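Local atomic coordinates of malonyl CoA reductase (malonate semialdehyde-forming) (PDB entry 2EP5), a protein that probably catalyses the NADPH-dependent reduction of malonyl-CoA to malonate semialdehyde and belongs to the aspartate-semialdehyde dehydrogenase family. Residues M20-A25 against I53-I58; F134-E137 against G143-V146; A154-P159 against G246-V251; P284-D289 against N301-M306. All blocks are in the same frame, centred on the assembly; numbering follows the deposited sequence.

Contact 1: residues M20-A25 against I53-I58; sequences MVKMLA and IEQGDI
Lys-22 reaches from helix 15-24 over to the loop 53-58 and lays the end of its chain against the carboxylate of Glu-54. Its NZ donates a hydrogen bond to Glu-54 OE1 at 2.8 Å, which is also a salt bridge, and the oxygen is met nearly along its C-O axis. The methylene next to the ammonium follows the same oxygen, with Lys-22 CE 3.3 Å from Glu-54 OE1, and the two side chains cross at about a right angle. The lysine leaves the helix with CG anti to the backbone N (chi1 -169°) and runs straight until a bend at chi3 (70°), which turns its last two atoms onto the carboxylate. Glu-54 folds at chi2 (-65°) to bring OE1 to the amine. Gln-55 stands at the margin, its OE1 4.0 Å from Lys-22 NZ.

Shortening Lys-22 to an alanine would remove the salt bridge and is likely to leave the Glu-54 carboxylate without its close counter-charge, a long, weak pairing with Lys-19 being a poor substitute. Beside this link the apolar contacts lie with other parts of the Rossmann-type nucleotide-binding domain: Val-21 rests on Val-62 and Tyr-46, and Ile-58 also touches Tyr-46. The contact lies near the surface, away from the predicted catalytic residues. One charged hydrogen bond carries it, and since the Lys-19 amine lies close to that of Lys-22, the Glu-54 carboxylate is likely to ease the repulsion between two like charges on the helix.

Contact 2: residues F134-E137 against G143-V146; sequences FQKE and GILV
Gln-135 extends from helix 132-140 to the backbone of strand 144-147, its terminal amide lying beside Leu-145. CG stands anti to the backbone N (chi1 179°) and the chain stays extended beyond it, which carries the amide CD to 3.7 Å from both Leu-145 N and Leu-145 O.

Lys-136 takes a different course. With CG anti to its carbonyl carbon (chi1 -73°) and every later torsion extended, its aliphatic part passes Gly-143, just before the strand, and Ile-144 at its start: Lys-136 CG lies 3.4 Å from Gly-143 O, and Lys-136 CE is 3.8 Å from Ile-144 CD1. The lysine and isoleucine side chains cross at about a right angle. Ile-144 bends at chi2 (-59°), turning its CD1 back toward the helix to meet the lysine methylenes.

Helix 132-140 runs through a short connection into strand 144-147, one of the two outermost strands of the parallel, Rossmann-type sheet within this chain, which pairs through backbone hydrogen bonds with strand 103-106. Leu-132, one turn earlier on the same helix, touches Ile-144 and Val-146, while helix 334-347 packs on Val-146 through Thr-340 and Met-344.

Contact 3: residues A154-P159 against G246-V251; sequences AIMSMP and GVINIV
Met-156, on helix 151-160, carries the apolar contact with strand 244-251. Its methyl group lies over the backbone of Gly-246, with Met-156 CE 3.6 Å from Gly-246 CA. The sulfur touches both that glycine and Ile-248, Met-156 SD being 4.0 Å from Ile-248 CD1. A chain folded at chi2 (-52°) and turned again at chi3 (135°) brings the thioether down onto the strand. A beta carbon on Gly-246 would run into the methionine methyl, so the bare backbone gives CE its place. Ile-248 is shared: its CD1 also meets the ring of Pro-159, 4.0 Å from Pro-159 CG, and wedges between the two helix residues. With an alanine here instead of Met-156, a gap would probably open over Gly-246, and Ile-248 CD1 would keep Pro-159 as its remaining neighbour on this helix segment.

No hydrogen bond joins the two segments. A polar interaction within the helix is made by Ser-157, whose OG donates to Ala-154 O at 2.7 Å on the side turned from the strand.

The side chain of Met-156 is about 5 Å from that of His-244, the predicted proton acceptor, and helix 151-160 opens with Cys-151, the predicted acyl-thioester residue. The contact therefore packs the helix of the probable nucleophile against the mixed sheet. The axes of the two short segments approach to 10.0 Å, with 41° between their N-to-C directions. Strand 244-251 runs antiparallel between 171-178 and 319-326, whose Thr-176 and Val-324 also touch Met-156, while its other face packs through Val-247 and Asn-249 on Thr-175 and Ile-173 of the second subunit.

Contact 4: residues P284-D289 against N301-M306; sequences PIIVRD and NAESGM
Ile-286 presses its CD1 against the methyl of Ala-302, with Ile-286 CD1 3.7 Å from Ala-302 CB; this is the close-packed part of the contact. The isoleucine points from strand 285-287 toward the short helical turn 302-305, whose residues 303-305 have left-handed backbone angles, and CG1 stands anti to the carbonyl carbon (chi1 -65°) with chi2 extended at 172°, putting the terminal methyl at the front.

Toward the margin the partner becomes polar. Glu-303 passes obliquely alongside the same isoleucine, its OE2 lying 3.8 Å from Ile-286 CD1. This is a van der Waals approach, and the other carboxylate oxygen, OE1, takes a hydrogen bond from the backbone N of Gln-283, which holds the glutamate in place. Ile-286, Ala-302 and Glu-303 all remain partly open to solvent. The opposite end is looser yet buried: Pro-284 and Met-306 cover part of each other's surface, but their nearest atoms, Pro-284 O and Met-306 O, are 4.3 Å apart.

The strand forms an edge of the mixed sheet in this chain and pairs in parallel with 308-316, with backbone hydrogen bonds between Pro-284 and Val-308 and between Ile-286 and both Val-308 and Val-310. Its other face, with Ile-285 and Val-287, is turned to Leu-265 of helix 258-266. Met-306 O accepts a hydrogen bond from Arg-331, and Met-306 leads almost at once into strand 308-316.

How the contacts relate
From the N terminus the four contacts come in series along the chain, with neither nesting nor crossing. Contact 1 closes a span of 27 residues within the nucleotide-binding domain, and contact 2 a span of five residues, the end of a helix and a short link, leading to an edge strand of the parallel sheet. That strand, 144-147, leads into helix 151-160, which contact 3 joins across 86 residues to the mixed sheet. Contact 4 closes 11 residues at the edge of the same sheet. Contacts 3 and 4 touch, Met-158 CE lying 3.7 Å from Pro-284 CB, whereas contacts 1 and 4 come within about 5 Å at their nearest atoms without touching.

Contact 1: residues M20-A25 against I53-I58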
loop_
_atom_site.group_PDB
_atom_site.type_symbol
_atom_site.label_atom_id
_atom_site.label_comp_id
_atom_site.label_asym_id
_atom_site.label_seq_id
_atom_site.Cartn_x
_atom_site.Cartn_y
_atom_site.Cartn_z
ATOM N N MET A 20 -23.886 -8.227 -7.517
ATOM C CA MET A 20 -25.161 -8.889 -7.742
ATOM C C MET A 20 -25.476 -9.002 -9.230
ATOM O O MET A 20 -25.923 -10.046 -9.699
ATOM C CB MET A 20 -26.275 -8.136 -7.006
ATOM C CG MET A 20 -26.117 -8.181 -5.498
ATOM S SD MET A 20 -27.360 -7.255 -4.607
ATOM C CE MET A 20 -28.702 -8.432 -4.568
ATOM N N VAL A 21 -25.245 -7.924 -9.968
ATOM C CA VAL A 21 -25.492 -7.940 -11.400
ATOM C C VAL A 21 -24.679 -9.071 -12.021
ATOM O O VAL A 21 -25.186 -9.817 -12.858
ATOM C CB VAL A 21 -25.094 -6.602 -12.056
ATOM C CG1 VAL A 21 -25.004 -6.758 -13.573
ATOM C CG2 VAL A 21 -26.128 -5.539 -11.726
ATOM N N LYS A 22 -23.425 -9.211 -11.595
ATOM C CA LYS A 22 -22.561 -10.259 -12.138
ATOM C C LYS A 22 -23.039 -11.657 -11.773
ATOM O O LYS A 22 -23.013 -12.564 -12.602
ATOM C CB LYS A 22 -21.114 -10.074 -11.663
ATOM C CG LYS A 22 -20.124 -10.959 -12.405
ATOM C CD LYS A 22 -18.681 -10.744 -11.960
ATOM C CE LYS A 22 -18.431 -11.277 -10.549
ATOM N NZ LYS A 22 -17.023 -11.042 -10.098
ATOM N N MET A 23 -23.482 -11.831 -10.532
ATOM C CA MET A 23 -23.959 -13.129 -10.065
ATOM C C MET A 23 -25.313 -13.519 -10.665
ATOM O O MET A 23 -25.605 -14.706 -10.827
ATOM C CB MET A 23 -24.043 -13.131 -8.532
ATOM C CG MET A 23 -22.684 -13.036 -7.835
ATOM S SD MET A 23 -22.803 -12.933 -6.029
ATOM C CE MET A 23 -23.333 -14.592 -5.618
ATOM N N LEU A 24 -26.132 -12.523 -10.990
ATOM C CA LEU A 24 -27.452 -12.758 -11.574
ATOM C C LEU A 24 -27.402 -12.933 -13.094
ATOM O O LEU A 24 -28.256 -13.589 -13.682
ATOM C CB LEU A 24 -28.388 -11.591 -11.243
ATOM C CG LEU A 24 -28.883 -11.445 -9.802
ATOM C CD1 LEU A 24 -29.609 -10.120 -9.646
ATOM C CD2 LEU A 24 -29.799 -12.607 -9.445
ATOM N N ALA A 25 -26.400 -12.340 -13.730
ATOM C CA ALA A 25 -26.274 -12.432 -15.174
ATOM C C ALA A 25 -26.208 -13.886 -15.634
ATOM O O ALA A 25 -26.539 -14.204 -16.779
ATOM C CB ALA A 25 -25.035 -11.682 -15.631
ATOM N N ILE A 53 -16.621 -1.868 -12.014
ATOM C CA ILE A 53 -15.548 -2.056 -11.061
ATOM C C ILE A 53 -15.248 -3.532 -10.847
ATOM O O ILE A 53 -14.234 -3.881 -10.252
ATOM C CB ILE A 53 -15.941 -1.377 -9.722
ATOM C CG1 ILE A 53 -14.896 -0.327 -9.368
ATOM C CG2 ILE A 53 -16.174 -2.417 -8.623
ATOM C CD1 ILE A 53 -14.772 0.771 -10.395
ATOM N N GLU A 54 -16.134 -4.391 -11.339
ATOM C CA GLU A 54 -15.974 -5.835 -11.207
ATOM C C GLU A 54 -14.967 -6.402 -12.197
ATOM O O GLU A 54 -14.424 -5.687 -13.039
ATOM C CB GLU A 54 -17.314 -6.545 -11.419
ATOM C CG GLU A 54 -18.255 -6.522 -10.227
ATOM C CD GLU A 54 -17.719 -7.293 -9.034
ATOM O OE1 GLU A 54 -17.275 -8.447 -9.210
ATOM O OE2 GLU A 54 -17.755 -6.746 -7.913
ATOM N N GLN A 55 -14.740 -7.708 -12.088
ATOM C CA GLN A 55 -13.821 -8.424 -12.963
ATOM C C GLN A 55 -14.399 -8.577 -14.362
ATOM O O GLN A 55 -15.569 -8.930 -14.527
ATOM C CB GLN A 55 -13.513 -9.811 -12.374
ATOM C CG GLN A 55 -13.072 -10.881 -13.388
ATOM C CD GLN A 55 -14.243 -11.633 -14.035
ATOM O OE1 GLN A 55 -15.012 -12.319 -13.353
ATOM N NE2 GLN A 55 -14.374 -11.507 -15.354
ATOM N N GLY A 56 -13.570 -8.301 -15.364
ATOM C CA GLY A 56 -13.990 -8.434 -16.745
ATOM C C GLY A 56 -14.921 -7.357 -17.264
ATOM O O GLY A 56 -14.963 -6.243 -16.742
ATOM N N ASP A 57 -15.673 -7.708 -18.302
ATOM C CA ASP A 57 -16.611 -6.794 -18.936
ATOM C C ASP A 57 -18.001 -6.933 -18.328
ATOM O O ASP A 57 -18.294 -7.915 -17.652
ATOM C CB ASP A 57 -16.695 -7.092 -20.438
ATOM C CG ASP A 57 -15.334 -7.109 -21.111
ATOM O OD1 ASP A 57 -14.470 -7.914 -20.702
ATOM O OD2 ASP A 57 -15.128 -6.320 -22.057
ATOM N N ILE A 58 -18.852 -5.942 -18.571
ATOM C CA ILE A 58 -20.219 -5.982 -18.072
ATOM C C ILE A 58 -20.943 -7.087 -18.834
ATOM O O ILE A 58 -20.850 -7.167 -20.062
ATOM C CB ILE A 58 -20.972 -4.660 -18.346
ATOM C CG1 ILE A 58 -20.273 -3.497 -17.649
ATOM C CG2 ILE A 58 -22.418 -4.779 -17.879
ATOM C CD1 ILE A 58 -20.850 -2.142 -18.010
#

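Contact 2: residues F134-E137 against G143-V146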
loop_
_atom_site.group_PDB
_atom_site.type_symbol
_atom_site.label_atom_id
_atom_site.label_comp_id
_atom_site.label_asym_id
_atom_site.label_seq_id
_atom_site.Cartn_x
_atom_site.Cartn_y
_atom_site.Cartn_z
ATOM N N PHE A 134 -47.337 -13.090 9.127
ATOM C CA PHE A 134 -48.129 -12.127 9.881
ATOM C C PHE A 134 -47.727 -10.684 9.630
ATOM O O PHE A 134 -48.323 -9.756 10.187
ATOM C CB PHE A 134 -47.986 -12.442 11.371
ATOM C CG PHE A 134 -48.129 -13.903 11.691
ATOM C CD1 PHE A 134 -49.390 -14.477 11.849
ATOM C CD2 PHE A 134 -47.001 -14.718 11.793
ATOM C CE1 PHE A 134 -49.529 -15.840 12.106
ATOM C CE2 PHE A 134 -47.129 -16.088 12.048
ATOM C CZ PHE A 134 -48.400 -16.648 12.204
ATOM N N GLN A 135 -46.720 -10.494 8.787
ATOM C CA GLN A 135 -46.223 -9.158 8.487
ATOM C C GLN A 135 -47.271 -8.217 7.893
ATOM O O GLN A 135 -47.478 -7.117 8.400
ATOM C CB GLN A 135 -45.009 -9.253 7.554
ATOM C CG GLN A 135 -44.429 -7.911 7.152
ATOM C CD GLN A 135 -43.134 -8.046 6.371
ATOM O OE1 GLN A 135 -42.099 -8.414 6.925
ATOM N NE2 GLN A 135 -43.186 -7.754 5.077
ATOM N N LYS A 136 -47.930 -8.641 6.821
ATOM C CA LYS A 136 -48.937 -7.801 6.185
ATOM C C LYS A 136 -49.963 -7.282 7.186
ATOM O O LYS A 136 -50.259 -6.088 7.222
ATOM C CB LYS A 136 -49.644 -8.568 5.062
ATOM C CG LYS A 136 -48.790 -8.781 3.819
ATOM C CD LYS A 136 -49.603 -9.426 2.707
ATOM C CE LYS A 136 -48.746 -9.716 1.496
ATOM N NZ LYS A 136 -49.524 -10.359 0.402
ATOM N N GLU A 137 -50.493 -8.182 8.004
ATOM C CA GLU A 137 -51.487 -7.818 9.007
ATOM C C GLU A 137 -50.895 -6.938 10.109
ATOM O O GLU A 137 -51.550 -6.011 10.581
ATOM C CB GLU A 137 -52.082 -9.085 9.623
ATOM C CG GLU A 137 -53.116 -8.844 10.699
ATOM C CD GLU A 137 -53.487 -10.123 11.433
ATOM O OE1 GLU A 137 -53.826 -11.119 10.759
ATOM O OE2 GLU A 137 -53.440 -10.134 12.685
ATOM N N GLY A 143 -47.507 -5.422 0.739
ATOM C CA GLY A 143 -46.302 -6.091 0.285
ATOM C C GLY A 143 -45.565 -6.922 1.317
ATOM O O GLY A 143 -46.080 -7.199 2.399
ATOM N N ILE A 144 -44.345 -7.313 0.963
ATOM C CA ILE A 144 -43.485 -8.128 1.810
ATOM C C ILE A 144 -42.080 -7.525 1.890
ATOM O O ILE A 144 -41.519 -7.107 0.879
ATOM C CB ILE A 144 -43.360 -9.562 1.242
ATOM C CG1 ILE A 144 -44.693 -10.303 1.376
ATOM C CG2 ILE A 144 -42.228 -10.305 1.932
ATOM C CD1 ILE A 144 -45.209 -10.425 2.809
ATOM N N LEU A 145 -41.517 -7.477 3.093
ATOM C CA LEU A 145 -40.173 -6.945 3.282
ATOM C C LEU A 145 -39.302 -7.918 4.067
ATOM O O LEU A 145 -39.690 -8.403 5.141
ATOM C CB LEU A 145 -40.210 -5.599 4.008
ATOM C CG LEU A 145 -38.831 -4.966 4.222
ATOM C CD1 LEU A 145 -38.184 -4.699 2.881
ATOM C CD2 LEU A 145 -38.954 -3.672 4.997
ATOM N N VAL A 146 -38.128 -8.211 3.511
ATOM C CA VAL A 146 -37.159 -9.108 4.137
ATOM C C VAL A 146 -35.822 -8.371 4.163
ATOM O O VAL A 146 -35.487 -7.634 3.235
ATOM C CB VAL A 146 -37.002 -10.435 3.342
ATOM C CG1 VAL A 146 -35.965 -11.330 4.020
ATOM C CG2 VAL A 146 -38.350 -11.162 3.259
#

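Contact 3: residues A154-P159 against G246-V251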
loop_
_atom_site.group_PDB
_atom_site.type_symbol
_atom_site.label_atom_id
_atom_site.label_comp_id
_atom_site.label_asym_id
_atom_site.label_seq_id
_atom_site.Cartn_x
_atom_site.Cartn_y
_atom_site.Cartn_z
ATOM N N ALA A 154 -23.081 -10.522 9.362
ATOM C CA ALA A 154 -23.329 -11.735 8.595
ATOM C C ALA A 154 -22.152 -12.694 8.734
ATOM O O ALA A 154 -22.332 -13.878 9.015
ATOM C CB ALA A 154 -23.541 -11.389 7.133
ATOM N N ILE A 155 -20.945 -12.173 8.545
ATOM C CA ILE A 155 -19.751 -12.995 8.639
ATOM C C ILE A 155 -19.550 -13.547 10.054
ATOM O O ILE A 155 -19.318 -14.742 10.234
ATOM C CB ILE A 155 -18.501 -12.189 8.183
ATOM C CG1 ILE A 155 -18.665 -11.796 6.705
ATOM C CG2 ILE A 155 -17.228 -13.025 8.371
ATOM C CD1 ILE A 155 -17.607 -10.840 6.178
ATOM N N MET A 156 -19.659 -12.679 11.055
ATOM C CA MET A 156 -19.485 -13.088 12.449
ATOM C C MET A 156 -20.497 -14.131 12.930
ATOM O O MET A 156 -20.165 -14.998 13.741
ATOM C CB MET A 156 -19.577 -11.872 13.368
ATOM C CG MET A 156 -18.538 -10.800 13.120
ATOM S SD MET A 156 -16.844 -11.426 13.108
ATOM C CE MET A 156 -16.211 -10.579 11.626
ATOM N N SER A 157 -21.731 -14.050 12.435
ATOM C CA SER A 157 -22.775 -14.978 12.857
ATOM C C SER A 157 -22.534 -16.429 12.466
ATOM O O SER A 157 -22.999 -17.339 13.151
ATOM C CB SER A 157 -24.136 -14.527 12.315
ATOM O OG SER A 157 -24.197 -14.602 10.901
ATOM N N MET A 158 -21.801 -16.650 11.377
ATOM C CA MET A 158 -21.536 -18.007 10.907
ATOM C C MET A 158 -20.929 -18.930 11.967
ATOM O O MET A 158 -21.474 -19.996 12.249
ATOM C CB MET A 158 -20.631 -17.976 9.673
ATOM C CG MET A 158 -21.211 -17.199 8.504
ATOM S SD MET A 158 -22.754 -17.910 7.916
ATOM C CE MET A 158 -22.153 -19.146 6.762
ATOM N N PRO A 159 -19.791 -18.539 12.565
ATOM C CA PRO A 159 -19.200 -19.418 13.576
ATOM C C PRO A 159 -19.942 -19.432 14.914
ATOM O O PRO A 159 -19.902 -20.423 15.639
ATOM C CB PRO A 159 -17.778 -18.885 13.701
ATOM C CG PRO A 159 -17.953 -17.436 13.477
ATOM C CD PRO A 159 -18.929 -17.368 12.319
ATOM N N GLY A 246 -12.394 -11.073 11.725
ATOM C CA GLY A 246 -12.929 -10.875 13.055
ATOM C C GLY A 246 -12.272 -11.785 14.073
ATOM O O GLY A 246 -12.170 -12.998 13.861
ATOM N N VAL A 247 -11.795 -11.196 15.166
ATOM C CA VAL A 247 -11.188 -11.968 16.238
ATOM C C VAL A 247 -12.279 -12.080 17.290
ATOM O O VAL A 247 -12.677 -11.082 17.902
ATOM C CB VAL A 247 -9.974 -11.258 16.861
ATOM C CG1 VAL A 247 -9.401 -12.107 17.993
ATOM C CG2 VAL A 247 -8.925 -11.018 15.803
ATOM N N ILE A 248 -12.769 -13.298 17.482
ATOM C CA ILE A 248 -13.834 -13.553 18.429
ATOM C C ILE A 248 -13.324 -14.235 19.693
ATOM O O ILE A 248 -12.628 -15.251 19.631
ATOM C CB ILE A 248 -14.941 -14.416 17.760
ATOM C CG1 ILE A 248 -15.472 -13.680 16.518
ATOM C CG2 ILE A 248 -16.083 -14.704 18.753
ATOM C CD1 ILE A 248 -16.489 -14.467 15.706
ATOM N N ASN A 249 -13.656 -13.647 20.840
ATOM C CA ASN A 249 -13.264 -14.206 22.127
ATOM C C ASN A 249 -14.498 -14.460 22.977
ATOM O O ASN A 249 -15.127 -13.523 23.468
ATOM C CB ASN A 249 -12.326 -13.267 22.887
ATOM C CG ASN A 249 -10.939 -13.196 22.274
ATOM O OD1 ASN A 249 -10.705 -12.455 21.321
ATOM N ND2 ASN A 249 -10.014 -13.979 22.814
ATOM N N ILE A 250 -14.855 -15.728 23.133
ATOM C CA ILE A 250 -16.004 -16.068 23.949
ATOM C C ILE A 250 -15.495 -16.311 25.372
ATOM O O ILE A 250 -15.023 -17.405 25.698
ATOM C CB ILE A 250 -16.715 -17.317 23.395
ATOM C CG1 ILE A 250 -17.205 -17.027 21.970
ATOM C CG2 ILE A 250 -17.883 -17.699 24.288
ATOM C CD1 ILE A 250 -17.986 -18.165 21.324
ATOM N N VAL A 251 -15.572 -15.268 26.201
ATOM C CA VAL A 251 -15.113 -15.328 27.596
ATOM C C VAL A 251 -16.130 -16.059 28.459
ATOM O O VAL A 251 -17.179 -15.515 28.790
ATOM C CB VAL A 251 -14.896 -13.907 28.178
ATOM C CG1 VAL A 251 -14.212 -13.993 29.542
ATOM C CG2 VAL A 251 -14.064 -13.069 27.199
#

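Contact 4: residues P284-D289 against N301-M306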
loop_
_atom_site.group_PDB
_atom_site.type_symbol
_atom_site.label_atom_id
_atom_site.label_comp_id
_atom_site.label_asym_id
_atom_site.label_seq_id
_atom_site.Cartn_x
_atom_site.Cartn_y
_atom_site.Cartn_z
ATOM N N PRO A 284 -20.344 -23.959 4.167
ATOM C CA PRO A 284 -20.403 -22.549 4.574
ATOM C C PRO A 284 -19.298 -22.101 5.519
ATOM O O PRO A 284 -18.984 -20.916 5.596
ATOM C CB PRO A 284 -21.795 -22.426 5.185
ATOM C CG PRO A 284 -22.029 -23.791 5.745
ATOM C CD PRO A 284 -21.527 -24.690 4.649
ATOM N N ILE A 285 -18.711 -23.050 6.235
ATOM C CA ILE A 285 -17.634 -22.737 7.156
ATOM C C ILE A 285 -16.443 -23.646 6.888
ATOM O O ILE A 285 -16.572 -24.869 6.886
ATOM C CB ILE A 285 -18.068 -22.925 8.624
ATOM C CG1 ILE A 285 -19.284 -22.039 8.933
ATOM C CG2 ILE A 285 -16.901 -22.585 9.547
ATOM C CD1 ILE A 285 -19.929 -22.306 10.304
ATOM N N ILE A 286 -15.288 -23.043 6.643
ATOM C CA ILE A 286 -14.066 -23.796 6.393
ATOM C C ILE A 286 -13.133 -23.605 7.584
ATOM O O ILE A 286 -12.926 -22.475 8.043
ATOM C CB ILE A 286 -13.331 -23.286 5.136
ATOM C CG1 ILE A 286 -14.182 -23.531 3.893
ATOM C CG2 ILE A 286 -11.973 -23.970 5.008
ATOM C CD1 ILE A 286 -13.622 -22.877 2.632
ATOM N N VAL A 287 -12.576 -24.701 8.089
ATOM C CA VAL A 287 -11.647 -24.618 9.213
ATOM C C VAL A 287 -10.222 -24.881 8.724
ATOM O O VAL A 287 -9.954 -25.858 8.020
ATOM C CB VAL A 287 -12.013 -25.630 10.324
ATOM C CG1 VAL A 287 -10.979 -25.582 11.432
ATOM C CG2 VAL A 287 -13.392 -25.302 10.895
ATOM N N ARG A 288 -9.312 -23.988 9.089
ATOM C CA ARG A 288 -7.917 -24.110 8.702
ATOM C C ARG A 288 -7.063 -24.535 9.893
ATOM O O ARG A 288 -7.194 -23.977 10.980
ATOM C CB ARG A 288 -7.426 -22.773 8.149
ATOM C CG ARG A 288 -7.836 -22.549 6.715
ATOM C CD ARG A 288 -6.954 -23.383 5.825
ATOM N NE ARG A 288 -7.651 -23.963 4.690
ATOM C CZ ARG A 288 -7.075 -24.798 3.833
ATOM N NH1 ARG A 288 -5.801 -25.135 4.002
ATOM N NH2 ARG A 288 -7.768 -25.298 2.815
ATOM N N ASP A 289 -6.198 -25.525 9.690
ATOM C CA ASP A 289 -5.333 -26.001 10.760
ATOM C C ASP A 289 -4.049 -25.182 10.877
ATOM O O ASP A 289 -3.470 -25.084 11.959
ATOM C CB ASP A 289 -4.961 -27.470 10.548
ATOM C CG ASP A 289 -6.165 -28.390 10.555
ATOM O OD1 ASP A 289 -7.054 -28.212 11.417
ATOM O OD2 ASP A 289 -6.215 -29.303 9.704
ATOM N N ASN A 301 -11.725 -15.561 -1.295
ATOM C CA ASN A 301 -12.544 -16.096 -2.379
ATOM C C ASN A 301 -13.137 -17.488 -2.165
ATOM O O ASN A 301 -13.818 -18.010 -3.045
ATOM C CB ASN A 301 -11.742 -16.087 -3.686
ATOM C CG ASN A 301 -11.367 -14.688 -4.130
ATOM O OD1 ASN A 301 -12.228 -13.821 -4.270
ATOM N ND2 ASN A 301 -10.078 -14.459 -4.357
ATOM N N ALA A 302 -12.890 -18.085 -1.003
ATOM C CA ALA A 302 -13.402 -19.418 -0.699
ATOM C C ALA A 302 -14.831 -19.629 -1.193
ATOM O O ALA A 302 -15.744 -18.886 -0.829
ATOM C CB ALA A 302 -13.328 -19.674 0.799
ATOM N N GLU A 303 -15.007 -20.652 -2.026
ATOM C CA GLU A 303 -16.305 -20.997 -2.599
ATOM C C GLU A 303 -17.061 -19.786 -3.137
ATOM O O GLU A 303 -18.204 -19.529 -2.773
ATOM C CB GLU A 303 -17.146 -21.752 -1.565
ATOM C CG GLU A 303 -16.476 -23.040 -1.116
ATOM C CD GLU A 303 -17.320 -23.865 -0.170
ATOM O OE1 GLU A 303 -18.436 -24.265 -0.563
ATOM O OE2 GLU A 303 -16.858 -24.124 0.966
ATOM N N SER A 304 -16.395 -19.045 -4.011
ATOM C CA SER A 304 -16.973 -17.868 -4.634
ATOM C C SER A 304 -17.242 -16.730 -3.659
ATOM O O SER A 304 -17.902 -15.752 -4.013
ATOM C CB SER A 304 -18.264 -18.247 -5.353
ATOM O OG SER A 304 -18.020 -19.334 -6.226
ATOM N N GLY A 305 -16.722 -16.851 -2.443
ATOM C CA GLY A 305 -16.925 -15.806 -1.456
ATOM C C GLY A 305 -18.164 -16.004 -0.600
ATOM O O GLY A 305 -18.610 -15.075 0.076
ATOM N N MET A 306 -18.725 -17.209 -0.633
ATOM C CA MET A 306 -19.911 -17.519 0.156
ATOM C C MET A 306 -19.555 -18.297 1.414
ATOM O O MET A 306 -20.379 -18.457 2.310
ATOM C CB MET A 306 -20.922 -18.320 -0.670
ATOM C CG MET A 306 -21.801 -17.451 -1.547
ATOM S SD MET A 306 -22.571 -16.147 -0.567
ATOM C CE MET A 306 -23.881 -17.059 0.233
#